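Local coordinates for protein type III secretion T3S chaperone (Chlamydia trachomatis, PDB 3K29) that probably serves as a YscO-like chaperone of the type III secretion apparatus, folding as a long antiparallel coiled-coil hairpin, at residues V10-K15 against E121-R126. Residues are numbered along the deposited sequence; the frame is centred on the assembly and turned at random.
Sequences VLSIKK and EEEKTR
Segments 10-15 of helix 8-66 and 121-126 of helix 70-160 run antiparallel, 153° between their directions and 9.1 Å between axes, with Lys-14 set against Glu-122 and Leu-11 against Thr-125. Lys-14 and Thr-125 meet at about a right angle: the lysine's aliphatic chain passes across the threonine hydroxyl, CD of Lys-14 lying 3.2 Å from OG1 of Thr-125. Bent at chi3 and chi4, the lysine chain continues over Glu-121, where its CE packs 3.6 Å from the Glu-121 CB. The ammonium makes no direct ion pair with that glutamate; one water bridges them, accepting from Lys-14 NZ at 3.1 Å and donating to Glu-121 OE1 at 2.8 Å, while Arg-118 holds the carboxylate in a salt bridge. Flanking this, the methyl CG2 of Thr-125 sits 3.8 Å from Leu-11 CB. The leucine methyl CD1 reaches in between Glu-122 and Arg-126, touching Glu-122 OE2 at 3.6 Å. With CG anti to the backbone N (chi1 -176°) and a bend at chi2, Glu-122 brings that oxygen across the extended chain of Lys-15 as well, 3.7 Å from its CE. Arg-126 offers Leu-11 its backbone N and CB, while its guanidinium bridges to Glu-123 and Glu-130. No direct hydrogen bond or salt bridge joins the segments; they rest largely on van der Waals packing of methyls and of lysine and glutamate methylenes, the Lys-14/Glu-121 and Lys-15/Glu-122 charges probably adding weak attraction.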
ATOM      1  N   VAL A  10      12.779 -10.341 -19.480  1.00 20.45           N
ATOM      2  CA  VAL A  10      11.619 -10.548 -18.612  1.00 20.94           C
ATOM      3  C   VAL A  10      12.035 -10.272 -17.146  1.00 21.47           C
ATOM      4  O   VAL A  10      11.343  -9.556 -16.433  1.00 22.01           O
ATOM      5  CB  VAL A  10      11.057 -11.974 -18.760  1.00 21.18           C
ATOM      6  CG1 VAL A  10      10.040 -12.281 -17.673  1.00 20.90           C
ATOM      7  CG2 VAL A  10      10.445 -12.169 -20.149  1.00 20.13           C
ATOM      8  N   LEU A  11      13.189 -10.789 -16.716  1.00 21.64           N
ATOM      9  CA  LEU A  11      13.648 -10.526 -15.359  1.00 20.93           C
ATOM     10  C   LEU A  11      13.834  -9.011 -15.100  1.00 21.13           C
ATOM     11  O   LEU A  11      13.336  -8.473 -14.089  1.00 21.41           O
ATOM     12  CB  LEU A  11      14.925 -11.313 -15.072  1.00 21.29           C
ATOM     13  CG  LEU A  11      15.570 -11.288 -13.677  1.00 20.61           C
ATOM     14  CD1 LEU A  11      14.678 -11.923 -12.604  1.00 21.83           C
ATOM     15  CD2 LEU A  11      16.906 -12.005 -13.754  1.00 19.83           C
ATOM     16  N   SER A  12      14.507  -8.328 -16.026  1.00 19.88           N
ATOM     17  CA  SER A  12      14.716  -6.882 -15.957  1.00 20.47           C
ATOM     18  C   SER A  12      13.383  -6.173 -15.741  1.00 20.53           C
ATOM     19  O   SER A  12      13.222  -5.378 -14.798  1.00 18.89           O
ATOM     20  CB  SER A  12      15.379  -6.403 -17.251  1.00 21.38           C
ATOM     21  OG  SER A  12      16.114  -5.228 -17.024  1.00 24.85           O
ATOM     22  N   ILE A  13      12.405  -6.522 -16.574  1.00 20.17           N
ATOM     23  CA  ILE A  13      11.053  -5.970 -16.456  1.00 20.74           C
ATOM     24  C   ILE A  13      10.382  -6.239 -15.100  1.00 21.31           C
ATOM     25  O   ILE A  13       9.763  -5.345 -14.546  1.00 22.35           O
ATOM     26  CB  ILE A  13      10.161  -6.433 -17.612  1.00 20.47           C
ATOM     27  CG1 ILE A  13      10.558  -5.680 -18.885  1.00 19.17           C
ATOM     28  CG2 ILE A  13       8.638  -6.258 -17.279  1.00 19.32           C
ATOM     29  CD1 ILE A  13      10.062  -6.324 -20.139  1.00 20.17           C
ATOM     30  N   LYS A  14      10.549  -7.446 -14.572  1.00 21.55           N
ATOM     31  CA  LYS A  14       9.889  -7.865 -13.344  1.00 21.89           C
ATOM     32  C   LYS A  14      10.486  -7.153 -12.116  1.00 22.40           C
ATOM     33  O   LYS A  14       9.780  -6.872 -11.127  1.00 21.57           O
ATOM     34  CB  LYS A  14       9.971  -9.370 -13.204  1.00 21.70           C
ATOM     35  CG  LYS A  14       8.976 -10.078 -14.136  1.00 23.88           C
ATOM     36  CD  LYS A  14       8.877 -11.542 -13.763  1.00 26.68           C
ATOM     37  CE  LYS A  14       7.467 -12.119 -13.959  1.00 30.93           C
ATOM     38  NZ  LYS A  14       6.645 -11.508 -15.055  1.00 31.75           N
ATOM     39  N   LYS A  15      11.780  -6.849 -12.204  1.00 22.00           N
ATOM     40  CA  LYS A  15      12.447  -6.006 -11.226  1.00 22.20           C
ATOM     41  C   LYS A  15      11.839  -4.600 -11.264  1.00 23.01           C
ATOM     42  O   LYS A  15      11.499  -4.044 -10.208  1.00 22.74           O
ATOM     43  CB  LYS A  15      13.955  -5.990 -11.459  1.00 22.40           C
ATOM     44  CG  LYS A  15      14.613  -7.328 -11.084  1.00 22.15           C
ATOM     45  CD  LYS A  15      16.109  -7.412 -11.457  1.00 21.35           C
ATOM     46  CE  LYS A  15      16.706  -8.647 -10.800  1.00 20.84           C
ATOM     47  NZ  LYS A  15      18.198  -8.730 -10.758  1.00 24.82           N
ATOM     48  N   GLU A 121       6.205 -13.084  -8.513  1.00 23.75           N
ATOM     49  CA  GLU A 121       6.491 -13.282  -9.939  1.00 24.24           C
ATOM     50  C   GLU A 121       7.968 -13.058 -10.269  1.00 24.74           C
ATOM     51  O   GLU A 121       8.566 -13.857 -10.969  1.00 24.66           O
ATOM     52  CB  GLU A 121       5.647 -12.362 -10.821  1.00 24.31           C
ATOM     53  CG  GLU A 121       4.153 -12.642 -10.801  1.00 23.81           C
ATOM     54  CD  GLU A 121       3.301 -11.386 -10.951  1.00 25.23           C
ATOM     55  OE1 GLU A 121       3.827 -10.282 -11.285  1.00 24.67           O
ATOM     56  OE2 GLU A 121       2.077 -11.517 -10.721  1.00 24.47           O
ATOM     57  N   GLU A 122       8.540 -11.971  -9.767  1.00 25.00           N
ATOM     58  CA  GLU A 122       9.942 -11.678 -10.009  1.00 25.81           C
ATOM     59  C   GLU A 122      10.801 -12.828  -9.472  1.00 25.91           C
ATOM     60  O   GLU A 122      11.769 -13.269 -10.121  1.00 25.08           O
ATOM     61  CB  GLU A 122      10.330 -10.338  -9.357  1.00 26.16           C
ATOM     62  CG  GLU A 122      11.788  -9.870  -9.642  1.00 28.50           C
ATOM     63  CD  GLU A 122      12.863 -10.567  -8.795  1.00 32.71           C
ATOM     64  OE1 GLU A 122      12.603 -10.959  -7.624  1.00 34.39           O
ATOM     65  OE2 GLU A 122      13.996 -10.725  -9.320  1.00 37.48           O
ATOM     66  N   GLU A 123      10.452 -13.318  -8.284  1.00 25.56           N
ATOM     67  CA  GLU A 123      11.208 -14.402  -7.707  1.00 25.52           C
ATOM     68  C   GLU A 123      11.079 -15.718  -8.488  1.00 24.80           C
ATOM     69  O   GLU A 123      12.046 -16.463  -8.595  1.00 25.17           O
ATOM     70  CB  GLU A 123      10.833 -14.608  -6.245  1.00 26.05           C
ATOM     71  CG  GLU A 123      11.639 -15.707  -5.599  1.00 29.19           C
ATOM     72  CD  GLU A 123      13.079 -15.282  -5.291  1.00 32.12           C
ATOM     73  OE1 GLU A 123      13.693 -15.951  -4.447  1.00 33.69           O
ATOM     74  OE2 GLU A 123      13.594 -14.282  -5.864  1.00 34.31           O
ATOM     75  N   LYS A 124       9.896 -16.021  -9.008  1.00 24.32           N
ATOM     76  CA  LYS A 124       9.755 -17.162  -9.914  1.00 23.54           C
ATOM     77  C   LYS A 124      10.744 -17.062 -11.098  1.00 23.18           C
ATOM     78  O   LYS A 124      11.437 -18.024 -11.395  1.00 22.14           O
ATOM     79  CB  LYS A 124       8.314 -17.304 -10.409  1.00 24.29           C
ATOM     80  CG  LYS A 124       8.016 -18.593 -11.226  1.00 24.26           C
ATOM     81  CD  LYS A 124       6.500 -18.764 -11.459  1.00 26.09           C
ATOM     82  CE  LYS A 124       5.796 -19.392 -10.242  1.00 26.69           C
ATOM     83  NZ  LYS A 124       4.497 -18.735  -9.894  1.00 28.07           N
ATOM     84  N   THR A 125      10.813 -15.896 -11.750  1.00 23.07           N
ATOM     85  CA  THR A 125      11.767 -15.675 -12.849  1.00 23.60           C
ATOM     86  C   THR A 125      13.232 -15.724 -12.404  1.00 23.70           C
ATOM     87  O   THR A 125      14.045 -16.315 -13.114  1.00 23.00           O
ATOM     88  CB  THR A 125      11.472 -14.379 -13.654  1.00 23.60           C
ATOM     89  OG1 THR A 125      10.122 -14.443 -14.119  1.00 24.45           O
ATOM     90  CG2 THR A 125      12.459 -14.218 -14.888  1.00 22.45           C
ATOM     91  N   ARG A 126      13.549 -15.132 -11.246  1.00 23.37           N
ATOM     92  CA  ARG A 126      14.900 -15.186 -10.705  1.00 24.98           C
ATOM     93  C   ARG A 126      15.318 -16.665 -10.495  1.00 24.97           C
ATOM     94  O   ARG A 126      16.420 -17.076 -10.865  1.00 25.02           O
ATOM     95  CB  ARG A 126      15.004 -14.362  -9.407  1.00 25.06           C
ATOM     96  CG  ARG A 126      16.443 -14.057  -8.952  1.00 27.81           C
ATOM     97  CD  ARG A 126      16.580 -14.018  -7.426  1.00 31.57           C
ATOM     98  NE  ARG A 126      16.078 -15.257  -6.810  1.00 33.95           N
ATOM     99  CZ  ARG A 126      16.758 -16.400  -6.718  1.00 33.94           C
ATOM    100  NH1 ARG A 126      18.003 -16.490  -7.187  1.00 34.78           N
ATOM    101  NH2 ARG A 126      16.189 -17.464  -6.166  1.00 32.56           N
TER
HETATM  102  O   HOH W   1       5.800  -9.322 -12.953  1.00 26.66           O